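Putative phenazine biosynthesis PhzC/PhzF protein (PDB 4DUN) probably acts as an isomerase of the PhzF family, whose fold belongs to the diaminopimelate epimerase clan, though its substrate is not established. Local coordinates at residues A22-L27 against E47-V52; L60-P65 against H74-A79. All blocks are in the same frame, centred on the assembly; numbering follows the deposited sequence. Where two conformers were deposited one is given.

Contact 1. Residues A22-L27 against E47-V52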
ATOM      1  N   ALA A  22      -9.435  -0.603  -5.396  1.00 18.35           N
ATOM      2  CA  ALA A  22     -10.030  -1.004  -4.115  1.00 16.90           C
ATOM      3  C   ALA A  22      -9.966  -2.507  -3.943  1.00 18.71           C
ATOM      4  O   ALA A  22     -10.051  -3.252  -4.921  1.00 18.66           O
ATOM      5  CB  ALA A  22     -11.487  -0.547  -4.031  1.00 18.07           C
ATOM      6  N   GLY A  23      -9.826  -2.943  -2.699  1.00 14.94           N
ATOM      7  CA  GLY A  23      -9.993  -4.341  -2.327  1.00 14.34           C
ATOM      8  C   GLY A  23     -11.480  -4.509  -2.048  1.00 18.12           C
ATOM      9  O   GLY A  23     -12.137  -3.566  -1.596  1.00 18.45           O
ATOM     10  N   VAL A  24     -12.059  -5.667  -2.375  1.00 14.72           N
ATOM     11  CA  VAL A  24     -13.475  -5.951  -2.120  1.00 14.30           C
ATOM     12  C   VAL A  24     -13.549  -7.350  -1.519  1.00 19.21           C
ATOM     13  O   VAL A  24     -13.237  -8.328  -2.206  1.00 18.57           O
ATOM     14  CB  VAL A  24     -14.413  -5.838  -3.374  1.00 17.86           C
ATOM     15  CG1 VAL A  24     -15.875  -6.120  -2.981  1.00 17.37           C
ATOM     16  CG2 VAL A  24     -14.301  -4.472  -4.062  1.00 17.94           C
ATOM     17  N   CYS A  25     -13.969  -7.445  -0.257  0.50 15.06           N
ATOM     18  CA  CYS A  25     -14.068  -8.707   0.472  0.50 15.49           C
ATOM     19  C   CYS A  25     -15.548  -9.063   0.671  0.50 20.41           C
ATOM     20  O   CYS A  25     -16.281  -8.288   1.296  0.50 19.85           O
ATOM     21  CB  CYS A  25     -13.325  -8.578   1.797  0.50 15.39           C
ATOM     22  SG  CYS A  25     -13.341 -10.078   2.791  0.50 19.60           S
ATOM     23  N   VAL A  26     -15.998 -10.205   0.093  1.00 19.09           N
ATOM     24  CA  VAL A  26     -17.399 -10.616   0.126  1.00 19.87           C
ATOM     25  C   VAL A  26     -17.549 -11.700   1.182  1.00 23.92           C
ATOM     26  O   VAL A  26     -16.894 -12.750   1.095  1.00 23.27           O
ATOM     27  CB  VAL A  26     -17.963 -11.051  -1.257  1.00 25.10           C
ATOM     28  CG1 VAL A  26     -19.460 -11.379  -1.162  1.00 26.27           C
ATOM     29  CG2 VAL A  26     -17.701  -9.989  -2.329  1.00 24.52           C
ATOM     30  N   LEU A  27     -18.380 -11.420   2.203  1.00 22.33           N
ATOM     31  CA  LEU A  27     -18.572 -12.319   3.345  1.00 24.35           C
ATOM     32  C   LEU A  27     -19.956 -12.932   3.400  1.00 30.16           C
ATOM     33  O   LEU A  27     -20.948 -12.231   3.178  1.00 29.79           O
ATOM     34  CB  LEU A  27     -18.356 -11.550   4.661  1.00 24.94           C
ATOM     35  CG  LEU A  27     -17.020 -10.825   4.871  1.00 31.50           C
ATOM     36  CD1 LEU A  27     -17.181  -9.714   5.895  1.00 32.10           C
ATOM     37  CD2 LEU A  27     -15.973 -11.784   5.362  1.00 36.29           C
ATOM     38  N   GLU A  47      -8.576   1.719  -0.013  1.00 16.06           N
ATOM     39  CA  GLU A  47      -9.700   1.193   0.755  1.00 15.69           C
ATOM     40  C   GLU A  47      -9.896  -0.278   0.460  1.00 18.76           C
ATOM     41  O   GLU A  47      -9.641  -0.725  -0.673  1.00 18.91           O
ATOM     42  CB  GLU A  47     -11.031   1.924   0.434  1.00 17.98           C
ATOM     43  CG  GLU A  47     -11.209   3.307   1.054  1.00 21.91           C
ATOM     44  CD  GLU A  47     -10.584   4.465   0.297  1.00 31.11           C
ATOM     45  OE1 GLU A  47     -10.159   4.279  -0.870  1.00 21.54           O
ATOM     46  OE2 GLU A  47     -10.483   5.561   0.896  1.00 28.32           O
ATOM     47  N   THR A  48     -10.393  -1.019   1.470  1.00 15.15           N
ATOM     48  CA  THR A  48     -10.955  -2.363   1.333  1.00 15.16           C
ATOM     49  C   THR A  48     -12.421  -2.235   1.713  1.00 17.88           C
ATOM     50  O   THR A  48     -12.742  -1.780   2.825  1.00 17.47           O
ATOM     51  CB  THR A  48     -10.231  -3.457   2.148  1.00 17.28           C
ATOM     52  OG1 THR A  48      -8.900  -3.553   1.649  1.00 18.10           O
ATOM     53  CG2 THR A  48     -10.919  -4.831   2.000  1.00 16.02           C
ATOM     54  N   ALA A  49     -13.302  -2.638   0.790  1.00 15.28           N
ATOM     55  CA  ALA A  49     -14.753  -2.681   0.973  1.00 15.87           C
ATOM     56  C   ALA A  49     -15.144  -4.071   1.478  1.00 18.88           C
ATOM     57  O   ALA A  49     -14.576  -5.074   1.025  1.00 19.08           O
ATOM     58  CB  ALA A  49     -15.458  -2.375  -0.344  1.00 17.27           C
ATOM     59  N   PHE A  50     -16.036  -4.125   2.458  1.00 14.94           N
ATOM     60  CA  PHE A  50     -16.514  -5.392   3.021  1.00 15.51           C
ATOM     61  C   PHE A  50     -17.990  -5.465   2.786  1.00 19.82           C
ATOM     62  O   PHE A  50     -18.716  -4.590   3.267  1.00 18.51           O
ATOM     63  CB  PHE A  50     -16.206  -5.498   4.531  1.00 17.48           C
ATOM     64  CG  PHE A  50     -14.741  -5.585   4.824  1.00 18.02           C
ATOM     65  CD1 PHE A  50     -13.975  -4.429   4.984  1.00 19.25           C
ATOM     66  CD2 PHE A  50     -14.113  -6.821   4.937  1.00 19.95           C
ATOM     67  CE1 PHE A  50     -12.592  -4.509   5.173  1.00 19.05           C
ATOM     68  CE2 PHE A  50     -12.722  -6.899   5.146  1.00 21.18           C
ATOM     69  CZ  PHE A  50     -11.980  -5.745   5.256  1.00 17.82           C
ATOM     70  N   VAL A  51     -18.439  -6.480   2.041  1.00 18.78           N
ATOM     71  CA  VAL A  51     -19.852  -6.686   1.730  1.00 20.46           C
ATOM     72  C   VAL A  51     -20.343  -7.891   2.519  1.00 25.02           C
ATOM     73  O   VAL A  51     -19.786  -8.990   2.373  1.00 23.95           O
ATOM     74  CB  VAL A  51     -20.106  -6.884   0.199  1.00 25.03           C
ATOM     75  CG1 VAL A  51     -21.573  -7.220  -0.088  1.00 26.28           C
ATOM     76  CG2 VAL A  51     -19.653  -5.664  -0.620  1.00 24.42           C
ATOM     77  N   VAL A  52     -21.384  -7.695   3.341  1.00 23.24           N
ATOM     78  CA  VAL A  52     -22.014  -8.791   4.070  1.00 25.69           C
ATOM     79  C   VAL A  52     -23.276  -9.131   3.325  1.00 34.00           C
ATOM     80  O   VAL A  52     -24.190  -8.299   3.239  1.00 33.47           O
ATOM     81  CB  VAL A  52     -22.287  -8.513   5.580  1.00 30.81           C
ATOM     82  CG1 VAL A  52     -23.011  -9.702   6.233  1.00 32.33           C
ATOM     83  CG2 VAL A  52     -20.997  -8.194   6.328  1.00 29.80           C
TER
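CD2 of the Phe50 ring lies 3.7 Å from Cys25 CB. Cys25 SG, set obliquely at 64° off the normal of the Phe50 ring, stands 5.0 Å from its centroid in a sulfur-aromatic contact. Leu27 CD1 also approaches CD2 of the Phe50 ring and touches Val52 CG2 at 4.1 Å. Phe50 CG turns anti to its carbonyl carbon (chi1 -67°), which sets the ring beside Cys25 on the face that helix 33-43 covers with Met36 and Ile39. There too Thr48 OG1 is bonded to Asn43. On the other face Val24, Val26 and Val51 pack against Val82 and Ile83 of helix 73-87, while Ala49 meets Leu60 and Trp62 of strand 57-63. Between these two layers the strands run parallel, 20° apart, joined by five backbone hydrogen bonds. Cys25 N gives one to Ala49 O at 2.8 Å, and Leu27 N another, almost straight, to Val51 O. Here is a worked case of the beta-alpha-beta unit: strand 20-27, helix 33-43 and strand 47-54, with Glu47, the predicted active-site residue, at the start of segment 47-52.

Contact 2. Residues L60-P65 against H74-A79. With NI (nickel (II) ion), chain D; SO4 (sulfate ion), chain B.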
ATOM      1  N   LEU A  60     -22.591  -2.741   3.617  1.00 16.23           N
ATOM      2  CA  LEU A  60     -21.305  -2.348   3.025  1.00 15.63           C
ATOM      3  C   LEU A  60     -20.564  -1.414   3.964  1.00 19.60           C
ATOM      4  O   LEU A  60     -21.123  -0.400   4.384  1.00 19.51           O
ATOM      5  CB  LEU A  60     -21.528  -1.681   1.642  1.00 14.92           C
ATOM      6  CG  LEU A  60     -20.319  -0.984   0.939  1.00 18.26           C
ATOM      7  CD1 LEU A  60     -19.198  -1.993   0.598  1.00 19.73           C
ATOM      8  CD2 LEU A  60     -20.768  -0.199  -0.318  1.00 18.47           C
ATOM      9  N   ARG A  61     -19.336  -1.806   4.304  1.00 15.54           N
ATOM     10  CA  ARG A  61     -18.386  -0.965   5.021  1.00 14.37           C
ATOM     11  C   ARG A  61     -17.066  -0.786   4.247  1.00 18.85           C
ATOM     12  O   ARG A  61     -16.727  -1.585   3.464  1.00 18.12           O
ATOM     13  CB  ARG A  61     -18.085  -1.495   6.428  1.00 13.61           C
ATOM     14  CG  ARG A  61     -19.289  -1.675   7.329  1.00 16.23           C
ATOM     15  CD  ARG A  61     -18.912  -2.344   8.661  1.00 17.15           C
ATOM     16  NE  ARG A  61     -20.030  -2.636   9.550  1.00 20.59           N
ATOM     17  CZ  ARG A  61     -20.331  -1.905  10.613  1.00 27.91           C
ATOM     18  NH1 ARG A  61     -19.625  -0.856  10.908  1.00 22.63           N
ATOM     19  NH2 ARG A  61     -21.330  -2.222  11.393  1.00 21.52           N
ATOM     20  N   TRP A  62     -16.389   0.298   4.517  1.00 15.96           N
ATOM     21  CA  TRP A  62     -15.112   0.578   3.914  1.00 16.05           C
ATOM     22  C   TRP A  62     -14.092   0.936   4.975  1.00 18.24           C
ATOM     23  O   TRP A  62     -14.371   1.665   5.877  1.00 16.52           O
ATOM     24  CB  TRP A  62     -15.170   1.730   2.915  1.00 15.83           C
ATOM     25  CG  TRP A  62     -16.378   1.845   2.061  1.00 16.25           C
ATOM     26  CD1 TRP A  62     -16.531   1.380   0.805  1.00 18.73           C
ATOM     27  CD2 TRP A  62     -17.584   2.504   2.384  1.00 16.23           C
ATOM     28  NE1 TRP A  62     -17.727   1.702   0.324  1.00 17.61           N
ATOM     29  CE2 TRP A  62     -18.423   2.374   1.281  1.00 20.12           C
ATOM     30  CE3 TRP A  62     -18.042   3.179   3.503  1.00 18.16           C
ATOM     31  CZ2 TRP A  62     -19.667   2.905   1.250  1.00 19.75           C
ATOM     32  CZ3 TRP A  62     -19.281   3.678   3.474  1.00 19.76           C
ATOM     33  CH2 TRP A  62     -20.086   3.542   2.364  1.00 19.98           C
ATOM     34  N   PHE A  63     -12.890   0.431   4.776  1.00 16.04           N
ATOM     35  CA  PHE A  63     -11.773   0.695   5.666  1.00 15.95           C
ATOM     36  C   PHE A  63     -10.563   1.112   4.872  1.00 19.21           C
ATOM     37  O   PHE A  63     -10.210   0.444   3.894  1.00 17.93           O
ATOM     38  CB  PHE A  63     -11.429  -0.577   6.455  1.00 17.26           C
ATOM     39  CG  PHE A  63     -12.397  -0.942   7.540  1.00 17.93           C
ATOM     40  CD1 PHE A  63     -13.620  -1.542   7.231  1.00 20.25           C
ATOM     41  CD2 PHE A  63     -12.071  -0.749   8.878  1.00 20.29           C
ATOM     42  CE1 PHE A  63     -14.508  -1.910   8.248  1.00 21.35           C
ATOM     43  CE2 PHE A  63     -12.961  -1.131   9.891  1.00 22.94           C
ATOM     44  CZ  PHE A  63     -14.176  -1.699   9.563  1.00 20.19           C
ATOM     45  N   THR A  64      -9.896   2.181   5.309  1.00 17.45           N
ATOM     46  CA  THR A  64      -8.589   2.510   4.746  1.00 16.98           C
ATOM     47  C   THR A  64      -7.598   1.585   5.499  1.00 19.31           C
ATOM     48  O   THR A  64      -8.019   0.949   6.474  1.00 18.52           O
ATOM     49  CB  THR A  64      -8.242   4.005   4.957  1.00 18.98           C
ATOM     50  OG1 THR A  64      -8.036   4.208   6.359  1.00 19.53           O
ATOM     51  CG2 THR A  64      -9.303   4.970   4.386  1.00 20.57           C
ATOM     52  N   PRO A  65      -6.283   1.597   5.213  1.00 17.57           N
ATOM     53  CA  PRO A  65      -5.359   0.785   6.034  1.00 19.32           C
ATOM     54  C   PRO A  65      -5.289   1.240   7.513  1.00 24.35           C
ATOM     55  O   PRO A  65      -4.687   0.541   8.335  1.00 24.47           O
ATOM     56  CB  PRO A  65      -4.011   1.016   5.344  1.00 21.02           C
ATOM     57  CG  PRO A  65      -4.380   1.302   3.900  1.00 23.36           C
ATOM     58  CD  PRO A  65      -5.576   2.215   4.069  1.00 19.01           C
ATOM     59  N   HIS A  74     -16.143   5.769  -4.907  1.00 18.09           N
ATOM     60  CA  HIS A  74     -15.323   5.009  -5.866  1.00 17.09           C
ATOM     61  C   HIS A  74     -15.187   3.518  -5.432  1.00 19.69           C
ATOM     62  O   HIS A  74     -15.296   2.633  -6.299  1.00 17.78           O
ATOM     63  CB  HIS A  74     -13.940   5.692  -6.122  1.00 17.59           C
ATOM     64  CG  HIS A  74     -13.182   6.071  -4.865  1.00 20.54           C
ATOM     65  ND1 HIS A  74     -12.334   5.174  -4.236  1.00 21.59           N
ATOM     66  CD2 HIS A  74     -13.140   7.253  -4.193  1.00 22.39           C
ATOM     67  CE1 HIS A  74     -11.807   5.824  -3.203  1.00 20.62           C
ATOM     68  NE2 HIS A  74     -12.283   7.066  -3.114  1.00 21.49           N
ATOM     69  N   ALA A  75     -15.041   3.225  -4.115  1.00 18.24           N
ATOM     70  CA  ALA A  75     -14.966   1.808  -3.696  1.00 17.95           C
ATOM     71  C   ALA A  75     -16.345   1.161  -3.754  1.00 18.53           C
ATOM     72  O   ALA A  75     -16.429  -0.053  -3.935  1.00 17.47           O
ATOM     73  CB  ALA A  75     -14.371   1.662  -2.298  1.00 18.72           C
ATOM     74  N   THR A  76     -17.435   1.977  -3.651  1.00 16.01           N
ATOM     75  CA  THR A  76     -18.803   1.476  -3.771  1.00 15.90           C
ATOM     76  C   THR A  76     -19.025   0.968  -5.211  1.00 18.26           C
ATOM     77  O   THR A  76     -19.655  -0.077  -5.392  1.00 16.56           O
ATOM     78  CB  THR A  76     -19.830   2.525  -3.344  1.00 17.86           C
ATOM     79  OG1 THR A  76     -19.565   2.859  -1.973  1.00 16.61           O
ATOM     80  CG2 THR A  76     -21.285   2.011  -3.454  1.00 16.98           C
ATOM     81  N   LEU A  77     -18.505   1.699  -6.220  1.00 15.59           N
ATOM     82  CA  LEU A  77     -18.593   1.277  -7.629  1.00 14.95           C
ATOM     83  C   LEU A  77     -17.891  -0.096  -7.771  1.00 18.56           C
ATOM     84  O   LEU A  77     -18.463  -1.024  -8.360  1.00 18.29           O
ATOM     85  CB  LEU A  77     -17.950   2.347  -8.539  1.00 15.78           C
ATOM     86  CG  LEU A  77     -18.160   2.190 -10.056  1.00 19.69           C
ATOM     87  CD1 LEU A  77     -18.073   3.541 -10.759  1.00 20.24           C
ATOM     88  CD2 LEU A  77     -17.093   1.273 -10.671  1.00 21.01           C
ATOM     89  N   ALA A  78     -16.666  -0.239  -7.190  1.00 15.57           N
ATOM     90  CA  ALA A  78     -15.932  -1.516  -7.225  1.00 16.70           C
ATOM     91  C   ALA A  78     -16.768  -2.657  -6.597  1.00 19.69           C
ATOM     92  O   ALA A  78     -16.815  -3.753  -7.159  1.00 18.04           O
ATOM     93  CB  ALA A  78     -14.592  -1.390  -6.504  1.00 17.58           C
ATOM     94  N   ALA A  79     -17.394  -2.406  -5.433  1.00 17.83           N
ATOM     95  CA  ALA A  79     -18.235  -3.414  -4.760  1.00 17.28           C
ATOM     96  C   ALA A  79     -19.437  -3.825  -5.665  1.00 18.20           C
ATOM     97  O   ALA A  79     -19.737  -5.005  -5.759  1.00 17.05           O
ATOM     98  CB  ALA A  79     -18.736  -2.881  -3.425  1.00 17.53           C
TER
HETATM   99 NI    NI D 303     -12.011   8.544  -1.738  0.80 17.91          NI
HETATM  100  S   SO4 B 301     -16.423   9.639  -4.032  0.80 19.17           S
HETATM  101  O1  SO4 B 301     -16.190   9.058  -2.719  0.80 22.25           O
HETATM  102  O2  SO4 B 301     -17.868   9.745  -4.332  0.80 22.96           O
HETATM  103  O3  SO4 B 301     -15.841  10.946  -4.019  0.80 22.18           O
HETATM  104  O4  SO4 B 301     -15.814   8.786  -5.039  0.80 22.40           O
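Trp62 and Thr76 make the one polar contact between segments 60-65 and 74-79. Thr76 OG1 lies near the plane of the indole, at its edge, 3.2 Å from Trp62 NE1, but the N-H points well aside (127° at the hydrogen), so the bond is weak. The pyrrole carbon CD1 of Trp62 also rests 3.8 Å from Ala75 CB. Alongside, Leu60 divides its two methyls: CD2 comes 3.7 Å from Thr76 OG1, while CD1 meets Ala79 CB at 4.1 Å, one helical turn beyond Ala75. With Leu60 CG extended away from the backbone N (chi1 170°), the branch leans over one face of the Trp62 ring, its CG 3.5 Å above the plane.

Further out, Thr76 OG1 has its stronger partner in the backbone O of Cys72, which helps set its direction, and Ala49 and Val51 of strand 47-54 pack against Leu60. His74 makes no contact with segment 60-65 and faces the nickel ion, bound through NE2 at 2.0 Å with five further atoms completing the coordination. Its backbone N bonds weakly to O4 of a sulfate, probably taken up from the crystallisation liquor and also held by Gly73 N, Gly204 N and Ser205 OG. The chemistry separates along the helix: apolar packing with one bent bond anchors it to the strand, whereas its N-terminal end, where backbone N-H groups gather, probably suits an anion beside the metal.

How the contacts relate
Contact 1 closes before contact 2 opens along the chain, and their centres lie only about 6 Å apart. Strand 47-54 serves as the seam: it is parallel to strand 20-27 on one side and antiparallel to strand 57-63 on the other, with Phe50 N bonded to Arg61 O and Thr48 N to Phe63 O. The two helices pack on opposite faces of these strands, helix 33-43 against Phe50 and Phe63, helix 73-87 against Val51 and Leu60. Glu47 from contact 1 and His74 from contact 2 meet near the nickel ion, where Glu47 OE1 is 3.2 Å from His74 CE1. The strand-and-helix core thereby brings the predicted active-site residue and a metal ligand together.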